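Local coordinates for protein hydroxymethyldihydropterin pyrophosphokinase-dihydropteroate synthase, putative (Plasmodium vivax, PDB 5Z79) that joins two enzymes of folate synthesis, transferring pyrophosphate to 6-hydroxymethyl-7,8-dihydropterin and then condensing the product with 4-aminobenzoic acid to form dihydropteroate, at residues I340-F348 against V386-L397. Sequence-based numbering, arbitrary orientation.
Sequences ILNVNYDSF and VVPNPSVTERDL. With MG (magnesium ion), chain J; HH2 (6-hydroxymethylpterin-diphosphate), chain G; PAB (4-aminobenzoic acid), chain I.
A substrate-binding loop of the dihydropteroate synthase TIM barrel packs here against the segment leading into helix 394-418: D346 and Y345, just after barrel strand 336-342, meet N389 and V392. Pocket residues of the second loop, such as S382, lie just upstream of this segment. One hydrogen bond joins the two, from N389 N to D346 OD2 at 2.6 Å. It is bent (138° at the hydrogen), and the donor lies above the carboxylate plane, 41° out of it. Next to it V386 packs its CG2 against the D346 carbonyl, 3.6 Å from D346 O.

Elsewhere the contact is van der Waals packing, of side chains on each other and on backbone carbonyls. The Y345 ring, its CG anti to the carbonyl carbon (chi1 -69°), meets V392 edge-on, CE2 lying 3.9 Å from V392 CG1, the two side chains crossing at about a right angle. L397, in the first turn of the helix, lays its side chain along the backbone of V343 and N344, with CB 3.6 Å from V343 O; in return V343 CG1 sits against L397 O.

The end of strand 336-342 and the loop after it also line the substrate site: N342 OD1 binds the magnesium ion, which is also held by O2P and O4P of 6-hydroxymethylpterin-diphosphate, while the F348 ring lies close to 4-aminobenzoic acid and also touches A383. Inside the loop N344 forms an Asx turn, its OD1 accepting from D346 N in the carbonyl plane. The other end of that amide positions a ligand-binding hydroxyl: N344 ND2 donates almost in its own plane to S347 OG, which in turn donates to O4P of 6-hydroxymethylpterin-diphosphate at 2.8 Å.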
loop_
_atom_site.group_PDB
_atom_site.type_symbol
_atom_site.label_atom_id
_atom_site.label_comp_id
_atom_site.label_asym_id
_atom_site.label_seq_id
_atom_site.Cartn_x
_atom_site.Cartn_y
_atom_site.Cartn_z
ATOM N N ILE A 340 -21.013 -11.709 -0.882
ATOM C CA ILE A 340 -21.466 -12.817 -1.659
ATOM C C ILE A 340 -22.568 -13.594 -0.966
ATOM O O ILE A 340 -22.413 -13.983 0.178
ATOM C CB ILE A 340 -20.290 -13.752 -1.928
ATOM C CG1 ILE A 340 -19.326 -13.038 -2.861
ATOM C CG2 ILE A 340 -20.749 -15.066 -2.538
ATOM C CD1 ILE A 340 -18.204 -13.919 -3.345
ATOM N N LEU A 341 -23.678 -13.835 -1.667
ATOM C CA LEU A 341 -24.709 -14.733 -1.161
ATOM C C LEU A 341 -25.003 -15.800 -2.195
ATOM O O LEU A 341 -25.656 -15.546 -3.174
ATOM C CB LEU A 341 -25.969 -13.950 -0.814
ATOM C CG LEU A 341 -27.191 -14.717 -0.306
ATOM C CD1 LEU A 341 -26.863 -15.461 0.969
ATOM C CD2 LEU A 341 -28.377 -13.770 -0.104
ATOM N N ASN A 342 -24.485 -16.989 -1.997
ATOM C CA ASN A 342 -24.811 -18.097 -2.854
ATOM C C ASN A 342 -25.991 -18.888 -2.311
ATOM O O ASN A 342 -25.923 -19.554 -1.255
ATOM C CB ASN A 342 -23.627 -19.020 -3.021
ATOM C CG ASN A 342 -22.514 -18.381 -3.793
ATOM O OD1 ASN A 342 -22.664 -18.099 -4.992
ATOM N ND2 ASN A 342 -21.379 -18.167 -3.131
ATOM N N VAL A 343 -27.069 -18.814 -3.077
ATOM C CA VAL A 343 -28.303 -19.480 -2.784
ATOM C C VAL A 343 -28.377 -20.672 -3.759
ATOM O O VAL A 343 -29.029 -20.633 -4.794
ATOM C CB VAL A 343 -29.464 -18.471 -2.928
ATOM C CG1 VAL A 343 -30.755 -19.033 -2.372
ATOM C CG2 VAL A 343 -29.126 -17.167 -2.221
ATOM N N ASN A 344 -27.658 -21.731 -3.443
ATOM C CA ASN A 344 -27.695 -22.922 -4.254
ATOM C C ASN A 344 -26.941 -24.023 -3.536
ATOM O O ASN A 344 -26.152 -23.741 -2.639
ATOM C CB ASN A 344 -27.071 -22.656 -5.608
ATOM C CG ASN A 344 -25.588 -22.486 -5.524
ATOM O OD1 ASN A 344 -24.862 -23.463 -5.402
ATOM N ND2 ASN A 344 -25.121 -21.246 -5.582
ATOM N N TYR A 345 -27.178 -25.264 -3.948
ATOM C CA TYR A 345 -26.586 -26.435 -3.307
ATOM C C TYR A 345 -25.136 -26.724 -3.701
ATOM O O TYR A 345 -24.522 -27.599 -3.116
ATOM C CB TYR A 345 -27.431 -27.679 -3.597
ATOM C CG TYR A 345 -28.766 -27.640 -2.898
ATOM C CD1 TYR A 345 -28.871 -27.930 -1.541
ATOM C CD2 TYR A 345 -29.922 -27.304 -3.581
ATOM C CE1 TYR A 345 -30.095 -27.882 -0.894
ATOM C CE2 TYR A 345 -31.146 -27.257 -2.944
ATOM C CZ TYR A 345 -31.227 -27.545 -1.608
ATOM O OH TYR A 345 -32.449 -27.505 -0.985
ATOM N N ASP A 346 -24.640 -26.029 -4.694
ATOM C CA ASP A 346 -23.363 -26.383 -5.240
ATOM C C ASP A 346 -22.366 -25.274 -5.432
ATOM O O ASP A 346 -21.836 -25.090 -6.480
ATOM C CB ASP A 346 -23.601 -27.115 -6.592
ATOM C CG ASP A 346 -24.992 -26.874 -7.203
ATOM O OD1 ASP A 346 -25.354 -25.761 -7.553
ATOM O OD2 ASP A 346 -25.735 -27.818 -7.315
ATOM N N SER A 347 -21.967 -24.622 -4.375
ATOM C CA SER A 347 -21.044 -23.494 -4.545
ATOM C C SER A 347 -19.819 -23.896 -3.794
ATOM O O SER A 347 -19.943 -24.608 -2.797
ATOM C CB SER A 347 -21.632 -22.165 -4.053
ATOM O OG SER A 347 -22.245 -21.443 -5.125
ATOM N N PHE A 348 -18.642 -23.492 -4.285
ATOM C CA PHE A 348 -17.425 -24.235 -3.929
ATOM C C PHE A 348 -17.049 -24.140 -2.440
ATOM O O PHE A 348 -16.401 -25.052 -1.928
ATOM C CB PHE A 348 -16.246 -23.953 -4.897
ATOM C CG PHE A 348 -15.630 -22.591 -4.759
ATOM C CD1 PHE A 348 -14.653 -22.354 -3.808
ATOM C CD2 PHE A 348 -16.013 -21.556 -5.598
ATOM C CE1 PHE A 348 -14.090 -21.101 -3.683
ATOM C CE2 PHE A 348 -15.454 -20.305 -5.484
ATOM C CZ PHE A 348 -14.483 -20.080 -4.533
ATOM N N VAL A 386 -17.873 -27.578 -11.924
ATOM C CA VAL A 386 -19.154 -27.730 -11.189
ATOM C C VAL A 386 -20.334 -28.182 -12.077
ATOM O O VAL A 386 -20.463 -27.733 -13.212
ATOM C CB VAL A 386 -19.580 -26.440 -10.449
ATOM C CG1 VAL A 386 -20.039 -25.360 -11.415
ATOM C CG2 VAL A 386 -20.712 -26.757 -9.482
ATOM N N VAL A 387 -21.190 -29.056 -11.540
ATOM C CA VAL A 387 -22.419 -29.492 -12.219
ATOM C C VAL A 387 -23.638 -29.021 -11.421
ATOM O O VAL A 387 -23.897 -29.519 -10.318
ATOM C CB VAL A 387 -22.474 -31.023 -12.366
ATOM C CG1 VAL A 387 -23.713 -31.444 -13.158
ATOM C CG2 VAL A 387 -21.208 -31.511 -13.042
ATOM N N PRO A 388 -24.402 -28.076 -11.975
ATOM C CA PRO A 388 -25.375 -27.446 -11.112
ATOM C C PRO A 388 -26.501 -28.404 -10.813
ATOM O O PRO A 388 -26.950 -29.111 -11.726
ATOM C CB PRO A 388 -25.860 -26.244 -11.940
ATOM C CG PRO A 388 -24.869 -26.098 -13.044
ATOM C CD PRO A 388 -24.430 -27.504 -13.320
ATOM N N ASN A 389 -26.947 -28.447 -9.555
ATOM C CA ASN A 389 -27.943 -29.432 -9.139
ATOM C C ASN A 389 -29.146 -29.409 -10.047
ATOM O O ASN A 389 -29.899 -28.447 -10.017
ATOM C CB ASN A 389 -28.427 -29.196 -7.702
ATOM C CG ASN A 389 -29.394 -30.283 -7.236
ATOM O OD1 ASN A 389 -30.506 -30.418 -7.784
ATOM N ND2 ASN A 389 -28.969 -31.089 -6.241
ATOM N N PRO A 390 -29.368 -30.489 -10.817
ATOM C CA PRO A 390 -30.406 -30.433 -11.815
ATOM C C PRO A 390 -31.822 -30.589 -11.219
ATOM O O PRO A 390 -32.792 -30.533 -11.999
ATOM C CB PRO A 390 -30.073 -31.647 -12.676
ATOM C CG PRO A 390 -29.717 -32.682 -11.654
ATOM C CD PRO A 390 -28.922 -31.890 -10.621
ATOM N N SER A 391 -31.952 -30.783 -9.890
ATOM C CA SER A 391 -33.280 -30.931 -9.236
ATOM C C SER A 391 -34.062 -29.603 -8.890
ATOM O O SER A 391 -35.297 -29.628 -8.748
ATOM C CB SER A 391 -33.166 -31.826 -8.001
ATOM O OG SER A 391 -32.439 -31.173 -6.977
ATOM N N VAL A 392 -33.385 -28.458 -8.777
ATOM C CA VAL A 392 -34.100 -27.187 -8.544
ATOM C C VAL A 392 -33.499 -26.029 -9.373
ATOM O O VAL A 392 -32.283 -25.949 -9.531
ATOM C CB VAL A 392 -34.158 -26.874 -7.037
ATOM C CG1 VAL A 392 -32.775 -26.951 -6.437
ATOM C CG2 VAL A 392 -34.807 -25.529 -6.761
ATOM N N THR A 393 -34.350 -25.152 -9.920
ATOM C CA THR A 393 -33.878 -24.158 -10.909
ATOM C C THR A 393 -33.325 -22.887 -10.263
ATOM O O THR A 393 -33.804 -22.452 -9.223
ATOM C CB THR A 393 -34.937 -23.801 -12.010
ATOM O OG1 THR A 393 -36.002 -22.983 -11.498
ATOM C CG2 THR A 393 -35.512 -25.046 -12.605
ATOM N N GLU A 394 -32.316 -22.306 -10.907
ATOM C CA GLU A 394 -31.725 -21.009 -10.502
ATOM C C GLU A 394 -32.816 -20.084 -10.000
ATOM O O GLU A 394 -32.665 -19.434 -8.984
ATOM C CB GLU A 394 -31.025 -20.354 -11.716
ATOM C CG GLU A 394 -30.035 -19.235 -11.446
ATOM C CD GLU A 394 -29.666 -18.371 -12.673
ATOM O OE1 GLU A 394 -30.397 -18.398 -13.710
ATOM O OE2 GLU A 394 -28.646 -17.638 -12.614
ATOM N N ARG A 395 -33.872 -19.958 -10.769
ATOM C CA ARG A 395 -34.961 -19.059 -10.460
ATOM C C ARG A 395 -35.694 -19.403 -9.227
ATOM O O ARG A 395 -36.077 -18.560 -8.465
ATOM C CB ARG A 395 -35.923 -19.030 -11.627
ATOM C CG ARG A 395 -37.033 -18.023 -11.511
ATOM C CD ARG A 395 -38.279 -18.679 -11.011
ATOM N NE ARG A 395 -39.272 -17.727 -10.589
ATOM C CZ ARG A 395 -40.214 -18.029 -9.738
ATOM N NH1 ARG A 395 -40.232 -19.220 -9.238
ATOM N NH2 ARG A 395 -41.107 -17.154 -9.379
ATOM N N ASP A 396 -35.955 -20.699 -9.051
ATOM C CA ASP A 396 -36.703 -21.181 -7.892
ATOM C C ASP A 396 -35.948 -20.853 -6.618
ATOM O O ASP A 396 -36.533 -20.426 -5.621
ATOM C CB ASP A 396 -36.939 -22.689 -7.992
ATOM C CG ASP A 396 -38.043 -23.042 -8.970
ATOM O OD1 ASP A 396 -38.639 -22.114 -9.555
ATOM O OD2 ASP A 396 -38.314 -24.248 -9.152
ATOM N N LEU A 397 -34.638 -21.055 -6.662
ATOM C CA LEU A 397 -33.785 -20.733 -5.558
ATOM C C LEU A 397 -33.731 -19.284 -5.190
ATOM O O LEU A 397 -33.871 -18.980 -4.064
ATOM C CB LEU A 397 -32.381 -21.189 -5.883
ATOM C CG LEU A 397 -32.231 -22.686 -5.833
ATOM C CD1 LEU A 397 -31.080 -23.180 -6.651
ATOM C CD2 LEU A 397 -32.150 -23.173 -4.419
HETATM MG MG MG J . -21.924 -17.364 -6.823
HETATM N N1 HH2 G . -16.804 -14.850 -9.229
HETATM C C2 HH2 G . -17.754 -15.733 -8.836
HETATM C C3 HH2 G . -19.106 -15.422 -8.952
HETATM N N4 HH2 G . -19.516 -14.245 -9.445
HETATM N N5 HH2 G . -18.995 -12.142 -10.345
HETATM C C6 HH2 G . -18.065 -11.243 -10.747
HETATM N N6 HH2 G . -18.482 -10.054 -11.257
HETATM N N7 HH2 G . -16.739 -11.478 -10.669
HETATM C C8 HH2 G . -16.225 -12.617 -10.182
HETATM O O8 HH2 G . -14.978 -12.782 -10.120
HETATM C C9 HH2 G . -17.180 -13.658 -9.729
HETATM C C10 HH2 G . -18.617 -13.333 -9.847
HETATM C C11 HH2 G . -17.367 -17.062 -8.220
HETATM O O4 HH2 G . -17.421 -16.960 -6.763
HETATM P P1 HH2 G . -18.524 -17.668 -5.791
HETATM O O1P HH2 G . -18.008 -17.843 -4.397
HETATM O O2P HH2 G . -19.915 -17.070 -5.974
HETATM O O3P HH2 G . -18.509 -19.154 -6.422
HETATM P P2 HH2 G . -19.721 -19.809 -7.275
HETATM O O4P HH2 G . -21.031 -19.366 -6.621
HETATM O O5P HH2 G . -19.331 -21.271 -7.180
HETATM O O6P HH2 G . -19.584 -19.226 -8.663
HETATM C "C1'" PAB I . -11.097 -20.407 -8.955
HETATM O "O1'" PAB I . -10.841 -20.677 -7.762
HETATM O "O2'" PAB I . -10.215 -20.455 -9.843
HETATM C C1 PAB I . -12.504 -20.053 -9.328
HETATM C C2 PAB I . -13.525 -20.270 -8.411
HETATM C C3 PAB I . -14.829 -19.954 -8.747
HETATM C C4 PAB I . -15.112 -19.426 -9.997
HETATM C C5 PAB I . -14.104 -19.209 -10.924
HETATM C C6 PAB I . -12.796 -19.525 -10.583
HETATM N N4 PAB I . -16.390 -19.137 -10.304
#